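Local coordinates for toll-receptor-related 2 (Hydra vulgaris, PDB 4W8H), which is a Toll-related transmembrane receptor that probably signals through protein-protein contacts of its intracellular TIR domain, the flavodoxin-like part seen in this chain, at residues 22-27 against 34-39; 77-82 against 99-104; 16-21 against 88-93. All coordinates share one frame; numbering follows the deposited sequence. Where two conformers were deposited one is given.

Contact 1 (22-27 against 34-39); sequences TLVFKL and TFVNIR. Unlike the reference sequence in segment 22-27: Lys26 (reference Glu), Leu27 (reference Val).
Leu27 and Thr34 meet where the side chain of one lies at about a right angle to the other, Leu27 CB resting 3.7 Å from Thr34 OG1. The threonine hydroxyl stands anti to its own carbonyl carbon (chi1 -52°), which turns OG1 to the leucine and sends CG2 onward to Val24. One helical turn before Leu27, the valine uses a single methyl for both of its neighbours: Val24 CG2 lies 4.4 Å from Thr34 CG2 and 4.5 Å from Val36 CG2, a loose van der Waals contact. All four of these residues are buried. They close the beta-alpha-beta crossover of the flavodoxin-like TIR fold, in which helix 16-29 carries the chain from strand 5-10 to the parallel edge strand 34-35 beside it. Thr34 OG1, a polar atom beside hydrocarbon groups, is hydrogen-bonded to Ile32 O, so it can face Leu27 CB without going unpaired. Further out, Val36 occupies the N-cap position of helix 37-40, and its backbone N is held by Asp40 OD2. Its other methyl, Val36 CG1, sits 3.4 Å above the guanidinium plane of Arg39, offset toward the rim, while Arg39 NH1 forms a salt bridge with Glu28 OE2. Leu27 also packs on Phe123 and Ile126 of helix 115-127.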
# COMPACT_ATOMS: atom_id res chain seq x y z
N THR A 22 0.51 -5.06 -12.07
CA THR A 22 0.17 -3.69 -12.45
C THR A 22 0.81 -2.67 -11.53
O THR A 22 1.62 -1.86 -11.97
CB THR A 22 -1.36 -3.51 -12.57
OG1 THR A 22 -1.86 -4.39 -13.58
CG2 THR A 22 -1.71 -2.06 -12.94
N LEU A 23 0.48 -2.72 -10.24
CA LEU A 23 0.96 -1.68 -9.34
C LEU A 23 2.47 -1.71 -9.14
O LEU A 23 3.17 -0.70 -9.35
CB LEU A 23 0.20 -1.81 -8.01
CG LEU A 23 0.62 -0.87 -6.88
CD1 LEU A 23 0.43 0.56 -7.22
CD2 LEU A 23 -0.09 -1.24 -5.60
N VAL A 24 3.01 -2.86 -8.70
CA VAL A 24 4.46 -2.92 -8.47
C VAL A 24 5.21 -2.71 -9.78
O VAL A 24 6.20 -1.98 -9.83
CB VAL A 24 4.86 -4.26 -7.83
CG1 VAL A 24 6.35 -4.46 -7.82
CG2 VAL A 24 4.32 -4.36 -6.42
N PHE A 25 4.76 -3.35 -10.85
CA PHE A 25 5.36 -3.19 -12.16
C PHE A 25 5.49 -1.73 -12.54
O PHE A 25 6.57 -1.30 -12.95
CB PHE A 25 4.49 -3.94 -13.17
CG PHE A 25 5.01 -3.96 -14.58
CD1 PHE A 25 6.14 -4.68 -14.89
CD2 PHE A 25 4.32 -3.34 -15.59
CE1 PHE A 25 6.59 -4.75 -16.21
CE2 PHE A 25 4.78 -3.40 -16.91
CZ PHE A 25 5.91 -4.10 -17.19
N LYS A 26 4.42 -0.97 -12.41
CA LYS A 26 4.46 0.44 -12.79
C LYS A 26 5.31 1.27 -11.86
O LYS A 26 6.03 2.19 -12.31
CB LYS A 26 3.06 0.98 -12.91
CG LYS A 26 2.42 0.55 -14.22
CD LYS A 26 1.15 1.27 -14.50
CE LYS A 26 1.30 2.78 -14.66
NZ LYS A 26 2.34 3.24 -15.61
N LEU A 27 5.24 0.99 -10.56
CA LEU A 27 6.06 1.74 -9.62
C LEU A 27 7.53 1.57 -9.93
O LEU A 27 8.28 2.55 -10.00
CB LEU A 27 5.76 1.28 -8.18
CG LEU A 27 4.43 1.73 -7.57
CD1 LEU A 27 4.11 0.87 -6.34
CD2 LEU A 27 4.43 3.20 -7.19
N THR A 34 10.37 -0.15 -4.17
CA THR A 34 9.20 -0.77 -3.57
C THR A 34 9.56 -1.99 -2.75
O THR A 34 10.30 -2.87 -3.21
CB THR A 34 8.23 -1.12 -4.71
OG1 THR A 34 8.00 0.04 -5.53
CG2 THR A 34 6.92 -1.61 -4.23
N PHE A 35 9.02 -2.08 -1.53
CA PHE A 35 9.10 -3.30 -0.72
C PHE A 35 7.88 -4.15 -1.02
O PHE A 35 6.74 -3.69 -0.88
CB PHE A 35 9.12 -2.97 0.78
CG PHE A 35 9.43 -4.15 1.65
CD1 PHE A 35 8.49 -5.15 1.83
CD2 PHE A 35 10.64 -4.24 2.32
CE1 PHE A 35 8.77 -6.25 2.63
CE2 PHE A 35 10.90 -5.33 3.14
CZ PHE A 35 9.99 -6.32 3.29
N VAL A 36 8.13 -5.37 -1.44
CA VAL A 36 7.06 -6.32 -1.77
C VAL A 36 7.34 -7.63 -1.11
O VAL A 36 8.42 -8.22 -1.30
CB VAL A 36 6.84 -6.49 -3.26
CG1 VAL A 36 8.11 -6.86 -3.96
CG2 VAL A 36 5.75 -7.50 -3.54
N ASN A 37 6.38 -8.09 -0.33
CA ASN A 37 6.59 -9.23 0.52
C ASN A 37 7.15 -10.44 -0.18
O ASN A 37 8.06 -11.08 0.36
CB ASN A 37 5.34 -9.61 1.30
CG ASN A 37 4.09 -9.76 0.43
OD1 ASN A 37 4.11 -9.68 -0.82
ND2 ASN A 37 2.98 -9.95 1.11
N ILE A 38 6.62 -10.78 -1.36
CA ILE A 38 6.97 -12.05 -1.98
C ILE A 38 8.40 -12.05 -2.46
O ILE A 38 8.90 -13.12 -2.76
CB ILE A 38 6.02 -12.45 -3.12
CG1 ILE A 38 6.06 -11.46 -4.27
CG2 ILE A 38 4.57 -12.62 -2.61
CD1 ILE A 38 5.33 -11.99 -5.52
N ARG A 39 9.04 -10.89 -2.52
CA ARG A 39 10.46 -10.77 -2.82
C ARG A 39 11.29 -10.45 -1.57
O ARG A 39 12.37 -11.02 -1.38
CB ARG A 39 10.69 -9.68 -3.86
CG ARG A 39 12.15 -9.55 -4.30
CD ARG A 39 12.31 -8.43 -5.30
NE ARG A 39 11.90 -7.21 -4.64
CZ ARG A 39 11.38 -6.14 -5.24
NH1 ARG A 39 11.25 -6.10 -6.57
NH2 ARG A 39 11.01 -5.11 -4.49

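Contact 2 (77-82 against 99-104); sequences KTLQIG and YFLNHM
Phe100 presents the rim of its ring to Leu79, with Leu79 CD2 close to the ring plane and 3.8 Å from Phe100 CE1. The two side chains come from opposite directions; the phenylalanine CG sits between its own backbone N and carbonyl carbon (chi1 60°), which points the ring at the helix with its CE1-CZ rim at Leu79. The same leucine methyl reaches Leu101, where Leu79 CD2 and Leu101 CD1 are 4.0 Å apart. At the more exposed border the bent chain of Gln80 crosses the aromatic at about a right angle, bringing Gln80 NE2 within 3.6 Å of Phe100 CZ with the amide and ring planes 66° apart. This amide nitrogen is hydrogen-bonded to Asp76 OD1, one turn earlier in the helix, which helps to fix the amide beside the ring. Inward, Leu79 continues onto Val63 and Ile87 of the sheet, and Leu101 packs on Met65 and Phe70. Helix 73-82 is thus joined to the connection between strands 87-91 and 107-108. In the flavodoxin-like fold such a connection commonly carries a full helix against the sheet; here the 3-10 segment 99-101, running into a type I turn from Leu101 to Met104, packs beside the helix of the preceding beta-alpha-beta crossover.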
# COMPACT_ATOMS: atom_id res chain seq x y z
N LYS A 77 -2.88 -5.95 10.85
CA LYS A 77 -1.79 -5.62 11.76
C LYS A 77 -0.90 -4.57 11.12
O LYS A 77 -0.45 -3.63 11.78
CB LYS A 77 -1.00 -6.89 12.06
CG LYS A 77 -1.65 -7.87 13.03
CD LYS A 77 -0.92 -9.22 13.01
CE LYS A 77 -1.40 -10.16 14.10
NZ LYS A 77 -0.42 -10.23 15.21
N THR A 78 -0.65 -4.72 9.83
CA THR A 78 0.17 -3.76 9.12
C THR A 78 -0.48 -2.40 9.10
O THR A 78 0.17 -1.38 9.33
CB THR A 78 0.42 -4.21 7.68
OG1 THR A 78 1.01 -5.52 7.68
CG2 THR A 78 1.28 -3.24 6.95
N LEU A 79 -1.79 -2.38 8.83
CA LEU A 79 -2.50 -1.12 8.79
C LEU A 79 -2.46 -0.41 10.13
O LEU A 79 -2.28 0.81 10.19
CB LEU A 79 -3.96 -1.34 8.34
CG LEU A 79 -4.92 -0.14 8.31
CD1 LEU A 79 -4.43 0.99 7.45
CD2 LEU A 79 -6.25 -0.61 7.77
N GLN A 80 -2.69 -1.15 11.21
CA GLN A 80 -2.67 -0.52 12.53
C GLN A 80 -1.34 0.18 12.81
O GLN A 80 -1.32 1.33 13.29
CB GLN A 80 -2.97 -1.55 13.64
CG GLN A 80 -4.35 -2.19 13.61
CD GLN A 80 -5.48 -1.20 13.64
OE1 GLN A 80 -5.42 -0.18 14.34
NE2 GLN A 80 -6.54 -1.50 12.88
N ILE A 81 -0.23 -0.45 12.49
CA ILE A 81 1.06 0.20 12.68
C ILE A 81 1.24 1.32 11.64
O ILE A 81 1.76 2.40 11.94
CB ILE A 81 2.20 -0.82 12.67
CG1 ILE A 81 1.93 -1.86 13.79
CG2 ILE A 81 3.53 -0.12 12.88
CD1 ILE A 81 2.57 -3.19 13.57
N GLY A 82 0.76 1.09 10.42
CA GLY A 82 0.86 2.10 9.36
C GLY A 82 0.18 3.43 9.70
O GLY A 82 0.66 4.47 9.27
N TYR A 99 -14.47 2.32 9.99
CA TYR A 99 -14.78 3.63 10.50
C TYR A 99 -13.53 4.51 10.59
O TYR A 99 -13.61 5.71 10.36
CB TYR A 99 -15.49 3.52 11.85
CG TYR A 99 -14.58 3.12 12.97
CD1 TYR A 99 -14.27 1.79 13.19
CD2 TYR A 99 -14.03 4.09 13.82
CE1 TYR A 99 -13.42 1.43 14.22
CE2 TYR A 99 -13.18 3.73 14.83
CZ TYR A 99 -12.87 2.40 15.03
OH TYR A 99 -12.04 2.06 16.06
N PHE A 100 -12.38 3.95 10.98
CA PHE A 100 -11.19 4.76 11.22
C PHE A 100 -10.52 5.21 9.92
O PHE A 100 -9.65 6.08 9.94
CB PHE A 100 -10.19 4.05 12.16
CG PHE A 100 -9.70 2.73 11.64
CD1 PHE A 100 -8.62 2.67 10.79
CD2 PHE A 100 -10.36 1.55 11.97
CE1 PHE A 100 -8.17 1.45 10.31
CE2 PHE A 100 -9.91 0.33 11.48
CZ PHE A 100 -8.81 0.28 10.65
N LEU A 101 -11.00 4.69 8.79
CA LEU A 101 -10.57 5.15 7.47
C LEU A 101 -11.65 5.92 6.72
O LEU A 101 -11.39 6.36 5.60
CB LEU A 101 -10.13 3.98 6.61
CG LEU A 101 -8.87 3.27 7.03
CD1 LEU A 101 -8.56 2.19 5.99
CD2 LEU A 101 -7.69 4.23 7.19
N ASN A 102 -12.81 6.14 7.35
CA ASN A 102 -13.97 6.71 6.65
C ASN A 102 -13.89 8.22 6.48
O ASN A 102 -14.80 8.84 5.90
CB ASN A 102 -15.31 6.28 7.28
CG ASN A 102 -15.64 7.02 8.61
OD1 ASN A 102 -14.90 7.89 9.09
ND2 ASN A 102 -16.81 6.67 9.19
N HIS A 103 -12.83 8.81 6.98
CA HIS A 103 -12.58 10.23 6.81
C HIS A 103 -11.16 10.49 6.34
O HIS A 103 -10.58 11.52 6.62
CB HIS A 103 -12.92 11.03 8.09
CG HIS A 103 -12.31 10.50 9.35
ND1 HIS A 103 -12.81 9.41 10.03
CD2 HIS A 103 -11.26 10.94 10.09
CE1 HIS A 103 -12.09 9.19 11.12
NE2 HIS A 103 -11.14 10.11 11.18
N MET A 104 -10.60 9.51 5.62
CA MET A 104 -9.28 9.64 5.03
C MET A 104 -9.38 9.61 3.50
O MET A 104 -10.04 8.74 2.92
CB MET A 104 -8.41 8.49 5.50
CG MET A 104 -7.00 8.59 5.00
SD MET A 104 -5.90 7.34 5.62
CE MET A 104 -5.88 7.71 7.35

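Contact 3 (16-21 against 88-93); sequences REWVIN and IPILYR
An aromatic stack joins the first turns of helix 16-29 to the C-terminal end of strand 87-91, Trp18 lying against Tyr92 just beyond the strand. It is an offset, nearly parallel pair: the six-membered ring of Trp18 and the Tyr92 ring have planes 20° apart and centroids separated by 4.4 Å. With CG of Trp18 anti to the backbone N (chi1 -176°), the indole lies along the tyrosine, and Tyr92 CE1 comes over one of its faces, 3.4 Å from Trp18 CG. The side chains slide past each other in opposite directions, so the phenol end reaches back to the start of its partner's side chain, with Tyr92 OH 3.3 Å from Trp18 CB. Here one helix of the flavodoxin-like fold meets a strand that is not its neighbour in sequence, and it does so at the C-terminal edge of the parallel sheet. A water bridges the pair, accepting from Trp18 N at 3.2 Å and lying 2.9 Å from Tyr92 OH; it thereby serves a backbone N-H of the first helical turn. Farther along the indole, Trp18 CH2 approaches Ile90 CG2 at 4.4 Å. A leucine in place of Trp18 would probably leave one face of Tyr92 without its stacking partner and the phenol freer to turn, and would give up the reach to Ile90. The opposite face of the tyrosine is occupied by Arg93 CG, 3.6 Å above the ring plane, and Arg93 NH1 forms salt bridges with Asp15 and Asp68. Trp18 also meets the ring of Trp109, with planes at about 60°, while Ile90 leans on Phe118 of helix 115-127.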
# COMPACT_ATOMS: atom_id res chain seq x y z
N ARG A 16 -3.27 -10.24 -5.54
CA ARG A 16 -1.89 -10.30 -6.00
C ARG A 16 -1.70 -10.01 -7.46
O ARG A 16 -0.68 -9.44 -7.84
CB ARG A 16 -1.27 -11.65 -5.65
CG ARG A 16 0.25 -11.69 -5.73
CD ARG A 16 0.81 -12.88 -4.99
NE ARG A 16 0.43 -14.12 -5.63
CZ ARG A 16 0.76 -15.33 -5.20
NH1 ARG A 16 1.48 -15.48 -4.09
NH2 ARG A 16 0.36 -16.38 -5.87
N GLU A 17 -2.62 -10.50 -8.30
CA GLU A 17 -2.43 -10.31 -9.75
C GLU A 17 -2.25 -8.83 -10.11
O GLU A 17 -1.26 -8.45 -10.75
CB GLU A 17 -3.56 -10.96 -10.56
CG GLU A 17 -3.33 -10.98 -12.08
CD GLU A 17 -4.51 -11.63 -12.88
OE1 GLU A 17 -5.56 -11.91 -12.27
OE2 GLU A 17 -4.37 -11.88 -14.10
N TRP A 18 -3.21 -7.99 -9.70
CA TRP A 18 -3.14 -6.56 -10.01
C TRP A 18 -2.00 -5.93 -9.24
O TRP A 18 -1.24 -5.12 -9.76
CB TRP A 18 -4.46 -5.87 -9.66
CG TRP A 18 -4.52 -4.43 -10.03
CD1 TRP A 18 -4.92 -3.89 -11.23
CD2 TRP A 18 -4.24 -3.33 -9.17
NE1 TRP A 18 -4.87 -2.53 -11.17
CE2 TRP A 18 -4.48 -2.15 -9.91
CE3 TRP A 18 -3.83 -3.22 -7.84
CZ2 TRP A 18 -4.31 -0.87 -9.36
CZ3 TRP A 18 -3.69 -1.94 -7.27
CH2 TRP A 18 -3.90 -0.78 -8.06
N VAL A 19 -1.82 -6.32 -7.99
CA VAL A 19 -0.77 -5.69 -7.19
C VAL A 19 0.60 -5.92 -7.76
O VAL A 19 1.38 -4.97 -7.88
CB VAL A 19 -0.87 -6.10 -5.70
CG1 VAL A 19 0.42 -5.62 -4.96
CG2 VAL A 19 -2.13 -5.51 -5.09
N ILE A 20 0.92 -7.16 -8.13
CA ILE A 20 2.26 -7.43 -8.60
C ILE A 20 2.42 -7.01 -10.06
O ILE A 20 3.41 -6.33 -10.43
CB ILE A 20 2.61 -8.89 -8.42
CG1 ILE A 20 2.59 -9.27 -6.94
CG2 ILE A 20 3.98 -9.19 -9.05
CD1 ILE A 20 3.64 -8.60 -6.12
N ASN A 21 1.47 -7.39 -10.91
CA ASN A 21 1.66 -7.18 -12.34
C ASN A 21 1.34 -5.80 -12.81
O ASN A 21 1.83 -5.41 -13.89
CB ASN A 21 0.83 -8.21 -13.13
CG ASN A 21 1.23 -9.61 -12.82
OD1 ASN A 21 0.41 -10.42 -12.40
ND2 ASN A 21 2.50 -9.91 -12.97
N ILE A 88 -0.82 5.54 2.02
CA ILE A 88 -1.51 5.95 0.79
C ILE A 88 -2.58 4.92 0.52
O ILE A 88 -2.27 3.82 0.05
CB ILE A 88 -0.54 6.01 -0.40
CG1 ILE A 88 0.59 6.99 -0.15
CG2 ILE A 88 -1.32 6.39 -1.65
CD1 ILE A 88 1.67 6.92 -1.18
N PRO A 89 -3.84 5.20 0.89
CA PRO A 89 -4.89 4.22 0.64
C PRO A 89 -5.35 4.28 -0.82
O PRO A 89 -5.57 5.38 -1.38
CB PRO A 89 -6.03 4.69 1.53
CG PRO A 89 -5.54 5.91 2.32
CD PRO A 89 -4.33 6.38 1.62
N ILE A 90 -5.44 3.09 -1.40
CA ILE A 90 -5.99 2.88 -2.73
C ILE A 90 -7.27 2.08 -2.59
O ILE A 90 -7.27 0.99 -1.99
CB ILE A 90 -5.04 2.10 -3.63
CG1 ILE A 90 -3.78 2.93 -3.91
CG2 ILE A 90 -5.76 1.73 -4.97
CD1 ILE A 90 -2.70 2.17 -4.63
N LEU A 91 -8.38 2.59 -3.14
CA LEU A 91 -9.60 1.77 -3.22
C LEU A 91 -9.52 0.99 -4.50
O LEU A 91 -9.79 1.52 -5.59
CB LEU A 91 -10.88 2.59 -3.13
CG LEU A 91 -12.17 1.77 -3.02
CD1 LEU A 91 -12.32 1.08 -1.69
CD2 LEU A 91 -13.38 2.65 -3.29
N TYR A 92 -9.10 -0.27 -4.39
CA TYR A 92 -8.87 -1.12 -5.55
C TYR A 92 -10.18 -1.80 -5.96
O TYR A 92 -10.48 -1.89 -7.14
CB TYR A 92 -7.73 -2.12 -5.26
CG TYR A 92 -7.63 -3.22 -6.29
CD1 TYR A 92 -7.54 -2.95 -7.65
CD2 TYR A 92 -7.71 -4.55 -5.89
CE1 TYR A 92 -7.52 -4.00 -8.58
CE2 TYR A 92 -7.67 -5.59 -6.80
CZ TYR A 92 -7.62 -5.31 -8.14
OH TYR A 92 -7.62 -6.37 -9.01
N ARG A 93 -10.88 -2.36 -4.99
CA ARG A 93 -12.20 -2.95 -5.21
C ARG A 93 -13.17 -2.38 -4.19
O ARG A 93 -12.78 -2.20 -3.05
CB ARG A 93 -12.13 -4.47 -5.09
CG ARG A 93 -11.36 -5.15 -6.20
CD ARG A 93 -10.80 -6.53 -5.73
NE ARG A 93 -11.86 -7.38 -5.25
CZ ARG A 93 -11.76 -8.32 -4.32
NH1 ARG A 93 -10.61 -8.56 -3.67
NH2 ARG A 93 -12.87 -9.00 -4.03
O HOH W 1 -6.15 -8.91 -8.81

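How the contacts relate
From the N terminus, contact 3 opens first, on the early turns of helix 16-29, and contact 1 opens directly after it, on the next residues of the same helix. Contact 1 closes soonest, at 34-39, nested within the long loop that contact 3 closes at 88-93; a probable hydrogen bond of the wider, pi-type turn, from Val24 N to Val19 O at 2.8 Å, links their helical segments. Contact 2 opens at 77-82 inside that loop but closes beyond it, at 99-104, so contacts 2 and 3 cross, touching through Met104 and Pro89. Contacts 1 and 2 follow in series, with centres about 21 Å apart. Together they tie edge strand 34-35, helices 16-29 and 73-82, strand 87-91 and the loop after it into one domain.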